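Local coordinates for ficolin-3 (PDB 2J5Z), which binds galactose through a calcium-binding fibrinogen-like domain and probably recognises carbohydrates on microbes in innate immunity, at residues S179-N184 with G200-S205. Numbering follows the deposited sequence.
Sequences SCYRSN and GIDWAS. With GAL (beta-D-galactopyranose), chain E.
The hydroxyl of Tyr181 donates to the carboxylate of Asp202, with OH 2.6 Å from OD2. It meets that oxygen on its anti side, 24° out of the carboxylate plane. Gly200 N reaches the same OD2 from the same face (3.1 Å), and Gly210 N is a further donor, so the backbone positions the carboxylate, which as a second-shell group holds the Tyr181 hydroxyl. The Tyr181 ring lies between galactose and Asn184: GAL O3 lies 2.9 Å above one face, toward the rim, while Asn184 CB sits over the centre of the opposite face. With CG anti to the backbone N (chi1 -170°), the Asn184 amide extends to Gly200 O, to which ND2 donates at 2.8 Å from above the carbonyl plane; Tyr177 OH bonds its OD1. A single beta bridge pairs Ser183 with Trp203, its bonds being Ala204 N to Arg182 O (2.7 Å) and Asn184 N to Asp202 O (3.1 Å). Arg182 lays one guanidinium face over Ala204 CB, its NH2 bonding Asp143 O. Cys180 N donates to the ring oxygen O5 of galactose (2.6 Å), placing this contact in the fibrinogen-like domain's sugar pocket. Cys180, Tyr181 and Asn184 touch Val171 of helix 167-171, whereas Trp203 packs on strands 101-106 and 112-122.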
ATOM      1  N   SER A 179      25.816   1.036  26.627  1.00 23.47           N
ATOM      2  CA  SER A 179      26.771  -0.068  26.504  1.00 24.71           C
ATOM      3  C   SER A 179      26.176  -1.442  26.859  1.00 24.89           C
ATOM      4  O   SER A 179      26.597  -2.084  27.829  1.00 25.23           O
ATOM      5  CB  SER A 179      28.048   0.224  27.306  1.00 26.27           C
ATOM      6  OG  SER A 179      27.740   0.692  28.608  1.00 29.32           O
ATOM      7  N   CYS A 180      25.207  -1.910  26.068  1.00 23.30           N
ATOM      8  CA  CYS A 180      24.728  -1.183  24.897  1.00 23.27           C
ATOM      9  C   CYS A 180      23.265  -0.738  24.966  1.00 21.97           C
ATOM     10  O   CYS A 180      22.954   0.394  24.580  1.00 21.49           O
ATOM     11  CB  CYS A 180      24.967  -2.006  23.632  1.00 23.69           C
ATOM     12  SG  CYS A 180      26.699  -2.124  23.196  1.00 25.42           S
ATOM     13  N   TYR A 181      22.370  -1.607  25.435  1.00 20.61           N
ATOM     14  CA  TYR A 181      20.936  -1.297  25.361  1.00 20.85           C
ATOM     15  C   TYR A 181      19.961  -1.999  26.320  1.00 20.66           C
ATOM     16  O   TYR A 181      20.221  -3.100  26.818  1.00 21.72           O
ATOM     17  CB  TYR A 181      20.426  -1.493  23.920  1.00 20.18           C
ATOM     18  CG  TYR A 181      20.266  -2.939  23.454  1.00 21.04           C
ATOM     19  CD1 TYR A 181      19.133  -3.676  23.780  1.00 20.47           C
ATOM     20  CD2 TYR A 181      21.223  -3.537  22.642  1.00 21.23           C
ATOM     21  CE1 TYR A 181      18.965  -4.983  23.335  1.00 20.60           C
ATOM     22  CE2 TYR A 181      21.062  -4.849  22.186  1.00 21.66           C
ATOM     23  CZ  TYR A 181      19.934  -5.564  22.540  1.00 20.90           C
ATOM     24  OH  TYR A 181      19.752  -6.857  22.098  1.00 22.73           O
ATOM     25  N   ARG A 182      18.828  -1.338  26.556  1.00 19.47           N
ATOM     26  CA  ARG A 182      17.635  -1.978  27.108  1.00 19.21           C
ATOM     27  C   ARG A 182      16.607  -2.165  25.995  1.00 18.56           C
ATOM     28  O   ARG A 182      15.697  -2.979  26.121  1.00 19.56           O
ATOM     29  CB  ARG A 182      17.003  -1.122  28.211  1.00 20.10           C
ATOM     30  CG  ARG A 182      17.945  -0.704  29.333  1.00 24.08           C
ATOM     31  CD  ARG A 182      17.590  -1.340  30.659  1.00 23.93           C
ATOM     32  NE  ARG A 182      16.162  -1.268  30.955  1.00 23.97           N
ATOM     33  CZ  ARG A 182      15.496  -2.231  31.582  1.00 24.52           C
ATOM     34  NH1 ARG A 182      16.132  -3.329  31.981  1.00 24.98           N
ATOM     35  NH2 ARG A 182      14.202  -2.105  31.811  1.00 25.48           N
ATOM     36  N   SER A 183      16.735  -1.386  24.917  1.00 18.56           N
ATOM     37  CA  SER A 183      15.878  -1.555  23.724  1.00 17.03           C
ATOM     38  C   SER A 183      16.701  -1.441  22.440  1.00 16.11           C
ATOM     39  O   SER A 183      17.708  -0.741  22.388  1.00 14.82           O
ATOM     40  CB  SER A 183      14.725  -0.544  23.707  1.00 17.42           C
ATOM     41  OG  SER A 183      15.210   0.782  23.872  1.00 17.44           O
ATOM     42  N   ASN A 184      16.247  -2.113  21.391  1.00 16.62           N
ATOM     43  CA  ASN A 184      17.034  -2.242  20.173  1.00 16.31           C
ATOM     44  C   ASN A 184      16.095  -2.505  18.997  1.00 15.93           C
ATOM     45  O   ASN A 184      16.249  -3.493  18.268  1.00 16.79           O
ATOM     46  CB  ASN A 184      18.000  -3.425  20.334  1.00 17.91           C
ATOM     47  CG  ASN A 184      19.018  -3.512  19.231  1.00 17.35           C
ATOM     48  OD1 ASN A 184      19.604  -2.495  18.810  1.00 17.07           O
ATOM     49  ND2 ASN A 184      19.281  -4.751  18.768  1.00 19.23           N
ATOM     50  N   GLY A 200      18.689  -8.823  19.007  1.00 25.47           N
ATOM     51  CA  GLY A 200      17.664  -8.606  17.979  1.00 23.61           C
ATOM     52  C   GLY A 200      16.728  -7.459  18.316  1.00 22.14           C
ATOM     53  O   GLY A 200      17.110  -6.531  19.024  1.00 21.38           O
ATOM     54  N   ILE A 201      15.495  -7.540  17.819  1.00 20.82           N
ATOM     55  CA  ILE A 201      14.488  -6.495  18.056  1.00 20.65           C
ATOM     56  C   ILE A 201      13.926  -6.721  19.457  1.00 20.09           C
ATOM     57  O   ILE A 201      12.901  -7.387  19.642  1.00 20.85           O
ATOM     58  CB  ILE A 201      13.401  -6.494  16.949  1.00 20.83           C
ATOM     59  CG1 ILE A 201      14.069  -6.260  15.591  1.00 20.70           C
ATOM     60  CG2 ILE A 201      12.337  -5.433  17.229  1.00 20.88           C
ATOM     61  CD1 ILE A 201      13.173  -6.501  14.376  1.00 19.62           C
ATOM     62  N   ASP A 202      14.644  -6.172  20.435  1.00 19.75           N
ATOM     63  CA  ASP A 202      14.495  -6.536  21.848  1.00 19.95           C
ATOM     64  C   ASP A 202      13.979  -5.373  22.704  1.00 19.96           C
ATOM     65  O   ASP A 202      14.267  -4.208  22.422  1.00 18.95           O
ATOM     66  CB  ASP A 202      15.843  -6.973  22.424  1.00 20.95           C
ATOM     67  CG  ASP A 202      16.436  -8.188  21.721  1.00 22.19           C
ATOM     68  OD1 ASP A 202      15.693  -8.919  21.037  1.00 24.34           O
ATOM     69  OD2 ASP A 202      17.661  -8.404  21.859  1.00 24.71           O
ATOM     70  N   TRP A 203      13.218  -5.708  23.744  1.00 19.99           N
ATOM     71  CA  TRP A 203      12.726  -4.745  24.737  1.00 20.09           C
ATOM     72  C   TRP A 203      12.933  -5.404  26.104  1.00 21.67           C
ATOM     73  O   TRP A 203      12.146  -6.263  26.500  1.00 23.13           O
ATOM     74  CB  TRP A 203      11.238  -4.455  24.496  1.00 19.35           C
ATOM     75  CG  TRP A 203      10.654  -3.247  25.237  1.00 19.67           C
ATOM     76  CD1 TRP A 203       9.941  -3.267  26.402  1.00 19.53           C
ATOM     77  CD2 TRP A 203      10.721  -1.864  24.834  1.00 19.47           C
ATOM     78  NE1 TRP A 203       9.570  -1.982  26.755  1.00 19.15           N
ATOM     79  CE2 TRP A 203      10.046  -1.107  25.815  1.00 19.53           C
ATOM     80  CE3 TRP A 203      11.306  -1.195  23.748  1.00 20.02           C
ATOM     81  CZ2 TRP A 203       9.917   0.281  25.731  1.00 18.88           C
ATOM     82  CZ3 TRP A 203      11.186   0.184  23.668  1.00 18.83           C
ATOM     83  CH2 TRP A 203      10.497   0.908  24.652  1.00 19.24           C
ATOM     84  N   ALA A 204      14.003  -5.022  26.799  1.00 23.14           N
ATOM     85  CA  ALA A 204      14.458  -5.754  27.997  1.00 23.71           C
ATOM     86  C   ALA A 204      13.361  -6.029  29.017  1.00 24.84           C
ATOM     87  O   ALA A 204      13.308  -7.116  29.606  1.00 25.38           O
ATOM     88  CB  ALA A 204      15.630  -5.044  28.659  1.00 23.33           C
ATOM     89  N   SER A 205      12.498  -5.047  29.238  1.00 24.82           N
ATOM     90  CA  SER A 205      11.498  -5.136  30.288  1.00 26.21           C
ATOM     91  C   SER A 205      10.263  -5.921  29.862  1.00 27.02           C
ATOM     92  O   SER A 205       9.372  -6.182  30.676  1.00 27.84           O
ATOM     93  CB  SER A 205      11.095  -3.740  30.753  1.00 25.45           C
ATOM     94  OG  SER A 205      10.386  -3.056  29.727  1.00 26.03           O
TER
HETATM   95  C1  GAL E1278      23.620  -4.604  27.345  1.00 55.78           C
HETATM   96  C2  GAL E1278      22.244  -4.963  26.807  1.00 55.66           C
HETATM   97  C3  GAL E1278      22.311  -6.209  25.933  1.00 55.38           C
HETATM   98  C4  GAL E1278      23.531  -6.246  25.012  1.00 55.54           C
HETATM   99  C5  GAL E1278      24.789  -5.686  25.657  1.00 55.31           C
HETATM  100  C6  GAL E1278      25.907  -5.550  24.630  1.00 55.09           C
HETATM  101  O1  GAL E1278      23.556  -3.412  28.139  1.00 56.09           O
HETATM  102  O2  GAL E1278      21.341  -5.198  27.897  0.50 55.56           O
HETATM  103  O3  GAL E1278      21.124  -6.268  25.140  0.50 55.20           O
HETATM  104  O4  GAL E1278      23.257  -5.508  23.818  0.50 55.74           O
HETATM  105  O5  GAL E1278      24.472  -4.417  26.222  1.00 55.62           O
HETATM  106  O6  GAL E1278      27.131  -6.047  25.184  1.00 55.78           O